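Local coordinates for protein transcription regulator (Lactobacillus plantarum WCFS1, PDB 3CLK) that probably regulates transcription as a dimer of the LacI type, its periplasmic-binding-protein-like part presumably binding a small effector, at residues Phe22-Glu33 against Phe240-Gln249; Arg126-Gln135 against Glu161-Ser169. One frame throughout, in Å; residues are numbered along the deposited sequence.

Interaction 1. Residues Phe22-Glu33 against Phe240-Gln249; sequences FAQQILDGIQEE and FFQMGVTGVQ
Gly29 and Gly244 meet where helix 22-34 packs on helix 240-256, two helices of the N-terminal lobe of a periplasmic-binding-protein-like fold. The segments cross at -40°, and their axes come within 6.5 Å. Both residues have no side chain at the crossing, so the backbones meet directly, and Gly244 CA sits 3.6 Å from Ile26 O. On the inner side the packing is tight and largely apolar. Ile30 turns CG1 onto the Gly244 backbone and CG2 onto Val248 CG2, 3.6 Å apart. Ile26 and Ile30 also touch Leu72 and Leu94 of the parallel sheet below. At the N-terminal end Phe22 lays its CB over one face of the Phe240 ring, 3.8 Å from the centroid. The two rings are oblique to each other. Glu33 belongs to the tight part too, as a buried carboxylate. Its chain bends at chi2, so that CG lies on Val248 CB at 3.5 Å, while OE1 comes near Val245 CG1. Lys36 forms a long, weak ion pair with OE1. The solvent side is looser. There Gln249 NE2 gives only a weak hydrogen bond to Glu33 OE2, and Gln25 rests its CB on Phe240 CB. Glu32 brings its carboxylate to the edge of the Phe241 ring, steeply turned from the ring plane. Asp28 also packs on Tyr45 of the second subunit, so helix 22-34 lies beside the dimer interface. On this more open side Phe241 is a knob among Gln25, Asp28, Gly29 and Glu32. With CG anti to the backbone N (chi1 -169°), its ring lies flat over Gly29 CA, 3.6 Å from the centroid and 15° off the normal.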
loop_
_atom_site.group_PDB
_atom_site.type_symbol
_atom_site.label_atom_id
_atom_site.label_comp_id
_atom_site.label_asym_id
_atom_site.label_seq_id
_atom_site.Cartn_x
_atom_site.Cartn_y
_atom_site.Cartn_z
ATOM N N PHE B 22 2.877 4.029 3.707
ATOM C CA PHE B 22 3.304 5.265 4.351
ATOM C C PHE B 22 3.996 6.123 3.296
ATOM O O PHE B 22 3.950 7.351 3.347
ATOM C CB PHE B 22 4.248 4.965 5.530
ATOM C CG PHE B 22 5.695 4.817 5.144
ATOM C CD1 PHE B 22 6.511 5.937 5.005
ATOM C CD2 PHE B 22 6.243 3.558 4.914
ATOM C CE1 PHE B 22 7.852 5.807 4.642
ATOM C CE2 PHE B 22 7.582 3.417 4.551
ATOM C CZ PHE B 22 8.388 4.544 4.415
ATOM N N ALA B 23 4.619 5.463 2.325
ATOM C CA ALA B 23 5.321 6.151 1.247
ATOM C C ALA B 23 4.350 6.924 0.359
ATOM O O ALA B 23 4.567 8.102 0.075
ATOM C CB ALA B 23 6.108 5.150 0.418
ATOM N N GLN B 24 3.280 6.263 -0.080
ATOM C CA GLN B 24 2.283 6.919 -0.926
ATOM C C GLN B 24 1.787 8.199 -0.267
ATOM O O GLN B 24 1.591 9.213 -0.938
ATOM C CB GLN B 24 1.075 6.010 -1.182
ATOM C CG GLN B 24 -0.100 6.770 -1.796
ATOM C CD GLN B 24 -1.383 5.970 -1.831
ATOM O OE1 GLN B 24 -1.492 4.975 -2.554
ATOM N NE2 GLN B 24 -2.369 6.399 -1.047
ATOM N N GLN B 25 1.571 8.135 1.044
ATOM C CA GLN B 25 1.100 9.288 1.799
ATOM C C GLN B 25 2.121 10.417 1.730
ATOM O O GLN B 25 1.757 11.583 1.613
ATOM C CB GLN B 25 0.845 8.903 3.260
ATOM C CG GLN B 25 -0.340 7.965 3.438
ATOM C CD GLN B 25 -1.591 8.488 2.751
ATOM O OE1 GLN B 25 -2.093 9.562 3.084
ATOM N NE2 GLN B 25 -2.097 7.730 1.780
ATOM N N ILE B 26 3.401 10.071 1.801
ATOM C CA ILE B 26 4.443 11.084 1.714
ATOM C C ILE B 26 4.498 11.594 0.275
ATOM O O ILE B 26 4.588 12.798 0.037
ATOM C CB ILE B 26 5.830 10.522 2.087
ATOM C CG1 ILE B 26 5.786 9.903 3.485
ATOM C CG2 ILE B 26 6.867 11.641 2.036
ATOM C CD1 ILE B 26 7.102 9.310 3.934
ATOM N N LEU B 27 4.431 10.670 -0.679
ATOM C CA LEU B 27 4.481 11.019 -2.097
ATOM C C LEU B 27 3.332 11.934 -2.511
ATOM O O LEU B 27 3.514 12.819 -3.345
ATOM C CB LEU B 27 4.474 9.750 -2.961
ATOM C CG LEU B 27 5.724 8.857 -2.910
ATOM C CD1 LEU B 27 5.473 7.572 -3.685
ATOM C CD2 LEU B 27 6.919 9.599 -3.483
ATOM N N ASP B 28 2.150 11.728 -1.939
ATOM C CA ASP B 28 1.018 12.583 -2.277
ATOM C C ASP B 28 1.331 14.004 -1.833
ATOM O O ASP B 28 1.049 14.962 -2.553
ATOM C CB ASP B 28 -0.270 12.106 -1.601
ATOM C CG ASP B 28 -0.791 10.805 -2.182
ATOM O OD1 ASP B 28 -0.648 10.589 -3.405
ATOM O OD2 ASP B 28 -1.362 10.002 -1.417
ATOM N N GLY B 29 1.921 14.132 -0.647
ATOM C CA GLY B 29 2.269 15.442 -0.131
ATOM C C GLY B 29 3.333 16.106 -0.985
ATOM O O GLY B 29 3.277 17.310 -1.237
ATOM N N ILE B 30 4.306 15.316 -1.430
ATOM C CA ILE B 30 5.386 15.817 -2.273
ATOM C C ILE B 30 4.807 16.235 -3.618
ATOM O O ILE B 30 5.094 17.321 -4.127
ATOM C CB ILE B 30 6.459 14.727 -2.520
ATOM C CG1 ILE B 30 7.204 14.420 -1.221
ATOM C CG2 ILE B 30 7.439 15.182 -3.594
ATOM C CD1 ILE B 30 8.187 13.276 -1.347
ATOM N N GLN B 31 3.983 15.363 -4.185
ATOM C CA GLN B 31 3.363 15.625 -5.471
ATOM C C GLN B 31 2.580 16.931 -5.452
ATOM O O GLN B 31 2.630 17.704 -6.409
ATOM C CB GLN B 31 2.449 14.455 -5.860
ATOM C CG GLN B 31 1.751 14.615 -7.203
ATOM C CD GLN B 31 0.479 15.438 -7.109
ATOM O OE1 GLN B 31 -0.126 15.792 -8.126
ATOM N NE2 GLN B 31 0.057 15.739 -5.883
ATOM N N GLU B 32 1.871 17.191 -4.359
ATOM C CA GLU B 32 1.081 18.411 -4.264
ATOM C C GLU B 32 1.923 19.671 -4.110
ATOM O O GLU B 32 1.677 20.669 -4.786
ATOM C CB GLU B 32 0.085 18.320 -3.106
ATOM C CG GLU B 32 -0.791 19.554 -2.979
ATOM C CD GLU B 32 -2.038 19.302 -2.162
ATOM O OE1 GLU B 32 -2.818 18.398 -2.537
ATOM O OE2 GLU B 32 -2.239 20.012 -1.153
ATOM N N GLU B 33 2.908 19.627 -3.222
ATOM C CA GLU B 33 3.769 20.782 -2.994
ATOM C C GLU B 33 4.621 21.042 -4.232
ATOM O O GLU B 33 4.961 22.184 -4.536
ATOM C CB GLU B 33 4.663 20.539 -1.778
ATOM C CG GLU B 33 5.419 21.765 -1.278
ATOM C CD GLU B 33 4.498 22.889 -0.828
ATOM O OE1 GLU B 33 3.335 22.611 -0.466
ATOM O OE2 GLU B 33 4.943 24.055 -0.824
ATOM N N PHE B 240 2.469 11.925 7.536
ATOM C CA PHE B 240 3.315 11.653 6.376
ATOM C C PHE B 240 3.131 12.702 5.283
ATOM O O PHE B 240 4.098 13.144 4.657
ATOM C CB PHE B 240 2.992 10.271 5.793
ATOM C CG PHE B 240 3.211 9.130 6.756
ATOM C CD1 PHE B 240 4.481 8.852 7.252
ATOM C CD2 PHE B 240 2.147 8.319 7.149
ATOM C CE1 PHE B 240 4.694 7.772 8.130
ATOM C CE2 PHE B 240 2.349 7.242 8.022
ATOM C CZ PHE B 240 3.619 6.968 8.511
ATOM N N PHE B 241 1.884 13.088 5.046
ATOM C CA PHE B 241 1.582 14.072 4.019
ATOM C C PHE B 241 2.416 15.328 4.256
ATOM O O PHE B 241 3.105 15.812 3.354
ATOM C CB PHE B 241 0.099 14.437 4.050
ATOM C CG PHE B 241 -0.353 15.238 2.859
ATOM C CD1 PHE B 241 -0.756 14.601 1.691
ATOM C CD2 PHE B 241 -0.366 16.630 2.904
ATOM C CE1 PHE B 241 -1.173 15.339 0.580
ATOM C CE2 PHE B 241 -0.780 17.378 1.799
ATOM C CZ PHE B 241 -1.185 16.727 0.635
ATOM N N GLN B 242 2.351 15.846 5.477
ATOM C CA GLN B 242 3.085 17.043 5.834
ATOM C C GLN B 242 4.590 16.857 5.660
ATOM O O GLN B 242 5.291 17.796 5.288
ATOM C CB GLN B 242 2.773 17.445 7.274
ATOM C CG GLN B 242 3.398 18.776 7.682
ATOM C CD GLN B 242 3.041 19.900 6.719
ATOM O OE1 GLN B 242 1.868 20.103 6.388
ATOM N NE2 GLN B 242 4.050 20.639 6.268
HETATM N N MSE B 243 5.088 15.658 5.935
HETATM C CA MSE B 243 6.508 15.400 5.764
HETATM C C MSE B 243 6.863 15.677 4.315
HETATM O O MSE B 243 7.884 16.298 4.020
HETATM C CB MSE B 243 6.841 13.947 6.087
HETATM C CG MSE B 243 6.657 13.591 7.536
HETATM SE SE MSE B 243 7.277 11.803 7.874
HETATM C CE MSE B 243 6.346 11.483 9.547
ATOM N N GLY B 244 6.000 15.211 3.421
ATOM C CA GLY B 244 6.212 15.394 2.000
ATOM C C GLY B 244 6.112 16.841 1.574
ATOM O O GLY B 244 6.869 17.301 0.710
ATOM N N VAL B 245 5.162 17.561 2.165
ATOM C CA VAL B 245 4.982 18.975 1.853
ATOM C C VAL B 245 6.234 19.751 2.266
ATOM O O VAL B 245 6.837 20.452 1.459
ATOM C CB VAL B 245 3.765 19.563 2.600
ATOM C CG1 VAL B 245 3.714 21.082 2.418
ATOM C CG2 VAL B 245 2.495 18.926 2.072
ATOM N N THR B 246 6.617 19.601 3.529
ATOM C CA THR B 246 7.781 20.277 4.091
ATOM C C THR B 246 9.060 19.925 3.334
ATOM O O THR B 246 9.909 20.793 3.080
ATOM C CB THR B 246 7.951 19.907 5.579
ATOM O OG1 THR B 246 6.725 20.176 6.275
ATOM C CG2 THR B 246 9.067 20.720 6.216
ATOM N N GLY B 247 9.196 18.654 2.972
ATOM C CA GLY B 247 10.370 18.222 2.242
ATOM C C GLY B 247 10.588 19.057 0.995
ATOM O O GLY B 247 11.680 19.557 0.763
ATOM N N VAL B 248 9.546 19.216 0.191
ATOM C CA VAL B 248 9.660 20.010 -1.019
ATOM C C VAL B 248 9.960 21.478 -0.701
ATOM O O VAL B 248 10.626 22.156 -1.474
ATOM C CB VAL B 248 8.373 19.927 -1.866
ATOM C CG1 VAL B 248 8.467 20.870 -3.059
ATOM C CG2 VAL B 248 8.168 18.502 -2.346
ATOM N N GLN B 249 9.474 21.964 0.436
ATOM C CA GLN B 249 9.718 23.353 0.817
ATOM C C GLN B 249 11.180 23.580 1.194
ATOM O O GLN B 249 11.686 24.697 1.084
ATOM C CB GLN B 249 8.797 23.769 1.974
ATOM C CG GLN B 249 7.314 23.738 1.610
ATOM C CD GLN B 249 6.418 24.261 2.718
ATOM O OE1 GLN B 249 6.538 23.858 3.871
ATOM N NE2 GLN B 249 5.506 25.161 2.365
#

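Interaction 2. Residues Arg126-Gln135 against Glu161-Ser169; sequences RQIGIAGIDQ and EWIKPGDYS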
loop_
_atom_site.group_PDB
_atom_site.type_symbol
_atom_site.label_atom_id
_atom_site.label_comp_id
_atom_site.label_asym_id
_atom_site.label_seq_id
_atom_site.Cartn_x
_atom_site.Cartn_y
_atom_site.Cartn_z
ATOM N N ARG B 126 -1.254 -1.733 32.610
ATOM C CA ARG B 126 0.075 -1.692 33.222
ATOM C C ARG B 126 0.957 -2.813 32.675
ATOM O O ARG B 126 2.180 -2.724 32.720
ATOM C CB ARG B 126 -0.024 -1.787 34.749
ATOM C CG ARG B 126 -0.552 -0.513 35.406
ATOM C CD ARG B 126 -0.507 -0.618 36.929
ATOM N NE ARG B 126 0.856 -0.734 37.448
ATOM C CZ ARG B 126 1.739 0.260 37.489
ATOM N NH1 ARG B 126 1.413 1.465 37.042
ATOM N NH2 ARG B 126 2.952 0.046 37.984
ATOM N N GLN B 127 0.327 -3.871 32.171
ATOM C CA GLN B 127 1.049 -4.992 31.582
ATOM C C GLN B 127 0.957 -4.754 30.078
ATOM O O GLN B 127 0.121 -5.324 29.375
ATOM C CB GLN B 127 0.394 -6.312 31.991
ATOM C CG GLN B 127 0.387 -6.495 33.511
ATOM C CD GLN B 127 0.088 -7.912 33.934
ATOM O OE1 GLN B 127 -1.058 -8.368 33.874
ATOM N NE2 GLN B 127 1.124 -8.626 34.359
ATOM N N ILE B 128 1.844 -3.882 29.612
ATOM C CA ILE B 128 1.889 -3.436 28.227
ATOM C C ILE B 128 3.094 -3.959 27.452
ATOM O O ILE B 128 4.237 -3.751 27.859
ATOM C CB ILE B 128 1.927 -1.896 28.210
ATOM C CG1 ILE B 128 0.771 -1.348 29.053
ATOM C CG2 ILE B 128 1.883 -1.375 26.782
ATOM C CD1 ILE B 128 0.739 0.177 29.149
ATOM N N GLY B 129 2.834 -4.627 26.331
ATOM C CA GLY B 129 3.910 -5.149 25.510
ATOM C C GLY B 129 4.091 -4.309 24.258
ATOM O O GLY B 129 3.241 -3.475 23.939
ATOM N N ILE B 130 5.203 -4.519 23.555
ATOM C CA ILE B 130 5.500 -3.795 22.322
ATOM C C ILE B 130 6.113 -4.793 21.349
ATOM O O ILE B 130 7.049 -5.533 21.698
ATOM C CB ILE B 130 6.449 -2.600 22.579
ATOM C CG1 ILE B 130 6.621 -1.797 21.291
ATOM C CG2 ILE B 130 7.794 -3.086 23.128
ATOM C CD1 ILE B 130 7.101 -0.385 21.523
ATOM N N ALA B 131 5.586 -4.826 20.127
ATOM C CA ALA B 131 6.050 -5.810 19.161
ATOM C C ALA B 131 6.343 -5.353 17.745
ATOM O O ALA B 131 5.734 -4.409 17.236
ATOM C CB ALA B 131 5.049 -6.953 19.105
ATOM N N GLY B 132 7.279 -6.071 17.121
ATOM C CA GLY B 132 7.664 -5.820 15.745
ATOM C C GLY B 132 8.747 -4.802 15.446
ATOM O O GLY B 132 9.138 -4.653 14.292
ATOM N N ILE B 133 9.249 -4.108 16.458
ATOM C CA ILE B 133 10.262 -3.082 16.215
ATOM C C ILE B 133 11.668 -3.611 15.952
ATOM O O ILE B 133 12.131 -4.517 16.628
ATOM C CB ILE B 133 10.336 -2.082 17.393
ATOM C CG1 ILE B 133 9.009 -1.333 17.518
ATOM C CG2 ILE B 133 11.477 -1.102 17.176
ATOM C CD1 ILE B 133 8.989 -0.290 18.607
ATOM N N ASP B 134 12.332 -3.057 14.944
ATOM C CA ASP B 134 13.711 -3.445 14.654
ATOM C C ASP B 134 14.466 -2.545 15.623
ATOM O O ASP B 134 14.699 -1.363 15.357
ATOM C CB ASP B 134 14.078 -3.136 13.198
ATOM C CG ASP B 134 15.490 -3.597 12.831
ATOM O OD1 ASP B 134 16.221 -4.081 13.722
ATOM O OD2 ASP B 134 15.867 -3.467 11.645
ATOM N N GLN B 135 14.805 -3.131 16.765
ATOM C CA GLN B 135 15.473 -2.481 17.892
ATOM C C GLN B 135 16.867 -1.869 17.697
ATOM O O GLN B 135 17.282 -1.023 18.495
ATOM C CB GLN B 135 15.535 -3.498 19.034
ATOM C CG GLN B 135 15.565 -2.942 20.424
ATOM C CD GLN B 135 15.474 -4.044 21.467
ATOM O OE1 GLN B 135 14.608 -4.924 21.380
ATOM N NE2 GLN B 135 16.360 -4.001 22.463
ATOM N N GLU B 161 10.577 -9.616 28.481
ATOM C CA GLU B 161 9.681 -10.600 27.890
ATOM C C GLU B 161 8.490 -9.943 27.196
ATOM O O GLU B 161 7.799 -10.582 26.401
ATOM C CB GLU B 161 9.182 -11.575 28.960
ATOM C CG GLU B 161 10.306 -12.308 29.662
ATOM C CD GLU B 161 11.376 -12.761 28.687
ATOM O OE1 GLU B 161 11.075 -13.614 27.825
ATOM O OE2 GLU B 161 12.513 -12.248 28.779
ATOM N N TRP B 162 8.259 -8.669 27.500
ATOM C CA TRP B 162 7.155 -7.913 26.914
ATOM C C TRP B 162 7.584 -7.231 25.617
ATOM O O TRP B 162 6.788 -6.553 24.954
ATOM C CB TRP B 162 6.663 -6.853 27.903
ATOM C CG TRP B 162 6.004 -7.403 29.145
ATOM C CD1 TRP B 162 5.724 -8.713 29.424
ATOM C CD2 TRP B 162 5.497 -6.644 30.248
ATOM N NE1 TRP B 162 5.069 -8.813 30.629
ATOM C CE2 TRP B 162 4.917 -7.557 31.159
ATOM C CE3 TRP B 162 5.474 -5.278 30.558
ATOM C CZ2 TRP B 162 4.318 -7.153 32.356
ATOM C CZ3 TRP B 162 4.876 -4.870 31.754
ATOM C CH2 TRP B 162 4.307 -5.808 32.635
ATOM N N ILE B 163 8.850 -7.424 25.262
ATOM C CA ILE B 163 9.415 -6.833 24.065
ATOM C C ILE B 163 9.725 -7.936 23.060
ATOM O O ILE B 163 10.568 -8.808 23.316
ATOM C CB ILE B 163 10.709 -6.057 24.414
ATOM C CG1 ILE B 163 10.429 -5.103 25.581
ATOM C CG2 ILE B 163 11.197 -5.274 23.213
ATOM C CD1 ILE B 163 11.681 -4.422 26.152
ATOM N N LYS B 164 9.015 -7.912 21.934
ATOM C CA LYS B 164 9.200 -8.900 20.882
ATOM C C LYS B 164 9.593 -8.176 19.608
ATOM O O LYS B 164 8.756 -7.563 18.941
ATOM C CB LYS B 164 7.914 -9.691 20.653
ATOM C CG LYS B 164 7.452 -10.484 21.866
ATOM C CD LYS B 164 8.486 -11.526 22.287
ATOM C CE LYS B 164 7.992 -12.327 23.482
ATOM N NZ LYS B 164 8.989 -13.330 23.940
ATOM N N PRO B 165 10.892 -8.207 19.275
ATOM C CA PRO B 165 11.422 -7.556 18.079
ATOM C C PRO B 165 10.862 -8.148 16.793
ATOM O O PRO B 165 10.363 -9.274 16.767
ATOM C CB PRO B 165 12.930 -7.780 18.205
ATOM C CG PRO B 165 13.139 -7.785 19.680
ATOM C CD PRO B 165 11.990 -8.652 20.150
ATOM N N GLY B 166 10.971 -7.376 15.726
ATOM C CA GLY B 166 10.478 -7.815 14.441
ATOM C C GLY B 166 10.994 -6.853 13.405
ATOM O O GLY B 166 11.952 -6.115 13.652
ATOM N N ASP B 167 10.344 -6.833 12.254
ATOM C CA ASP B 167 10.765 -5.976 11.163
ATOM C C ASP B 167 9.623 -5.133 10.624
ATOM O O ASP B 167 9.554 -4.879 9.419
ATOM C CB ASP B 167 11.335 -6.833 10.030
ATOM C CG ASP B 167 10.368 -7.910 9.581
ATOM O OD1 ASP B 167 9.166 -7.778 9.880
ATOM O OD2 ASP B 167 10.800 -8.878 8.926
ATOM N N TYR B 168 8.722 -4.712 11.508
ATOM C CA TYR B 168 7.589 -3.879 11.109
ATOM C C TYR B 168 6.622 -4.523 10.120
ATOM O O TYR B 168 5.746 -3.846 9.595
ATOM C CB TYR B 168 8.074 -2.569 10.488
ATOM C CG TYR B 168 8.964 -1.742 11.376
ATOM C CD1 TYR B 168 10.353 -1.867 11.316
ATOM C CD2 TYR B 168 8.421 -0.833 12.282
ATOM C CE1 TYR B 168 11.180 -1.099 12.141
ATOM C CE2 TYR B 168 9.237 -0.070 13.110
ATOM C CZ TYR B 168 10.615 -0.206 13.035
ATOM O OH TYR B 168 11.416 0.558 13.862
ATOM N N SER B 169 6.756 -5.820 9.874
ATOM C CA SER B 169 5.874 -6.475 8.918
ATOM C C SER B 169 4.654 -7.129 9.563
ATOM O O SER B 169 4.538 -7.202 10.783
ATOM C CB SER B 169 6.649 -7.543 8.145
ATOM O OG SER B 169 7.010 -8.613 9.004
HETATM O O HOH W 1 9.125 -4.605 19.575
#
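Lys164 O accepts from Gly132 N at 2.8 Å, and a water lies 3.0 Å from the same O and also near Ile130 O. The water accepts from Ile133 N. It thus sits between both segments where the strand pairing gives way to loop. Strands 128-131 and 163-164 pair in parallel as the two strands of a beta-alpha-beta unit joined by helix 138-153, at the edge of the C-terminal lobe's sheet. Ile130 N donates to Trp162 O, and Lys164 N donates to Ile130 O in a nearly straight bond of 173°. On one face of the sheet Ile130 and Ile163 lie side by side, their CG2 atoms 4.0 Å apart. The opposite face carries Ala131 and Lys164, which pack against helix 170-180. Trp162 holds CG beside its backbone N (chi1 -67°), which lays the indole along residues 126-128, with CE3 3.3 Å from Ile128 O. The C of Gln127 sits over one face of the indole, and the Gln127 amide plane is steeply turned from the ring, by 75°. Past the strands the loops stay joined. Gly132, with positive phi, turns its O to Tyr168 N at 2.8 Å, in the carbonyl plane. That O also lies over one face of the Tyr168 ring. The ring's CE1 packs on Asp134 CB, and its OH lies near Ile133 CG2. Gly166 N reaches Ile133 O from well above the carbonyl plane. Asp167 OD1 accepts from Ser169 N in an Asx turn, just before helix 170-180, which Ser169 N-caps. The register is thus set by backbone hydrogen bonds, the Trp162 and Tyr168 rings close the two ends of the contact, and the loop bonds keep the segments together beyond the strands.

The two interactions lie on opposite sides of the chain's centre, one in each lobe, and their centres are 28 Å apart. Interaction 1 packs helix on helix and joins parts of the chain far apart in sequence. Interaction 2 is an edge-strand pairing within one beta-alpha-beta unit, with helices 138-153 and 170-180 over its two faces. Both are partly buried; interaction 1 has an apolar inner side and a more polar margin. Its helices are held by van der Waals and CH-pi contacts, with a single weak hydrogen bond between them. Interaction 2 has three backbone bonds along the strands and two more between the loops, with a water. Interaction 1 borders the second subunit; interaction 2 touches no other chain of the assembly.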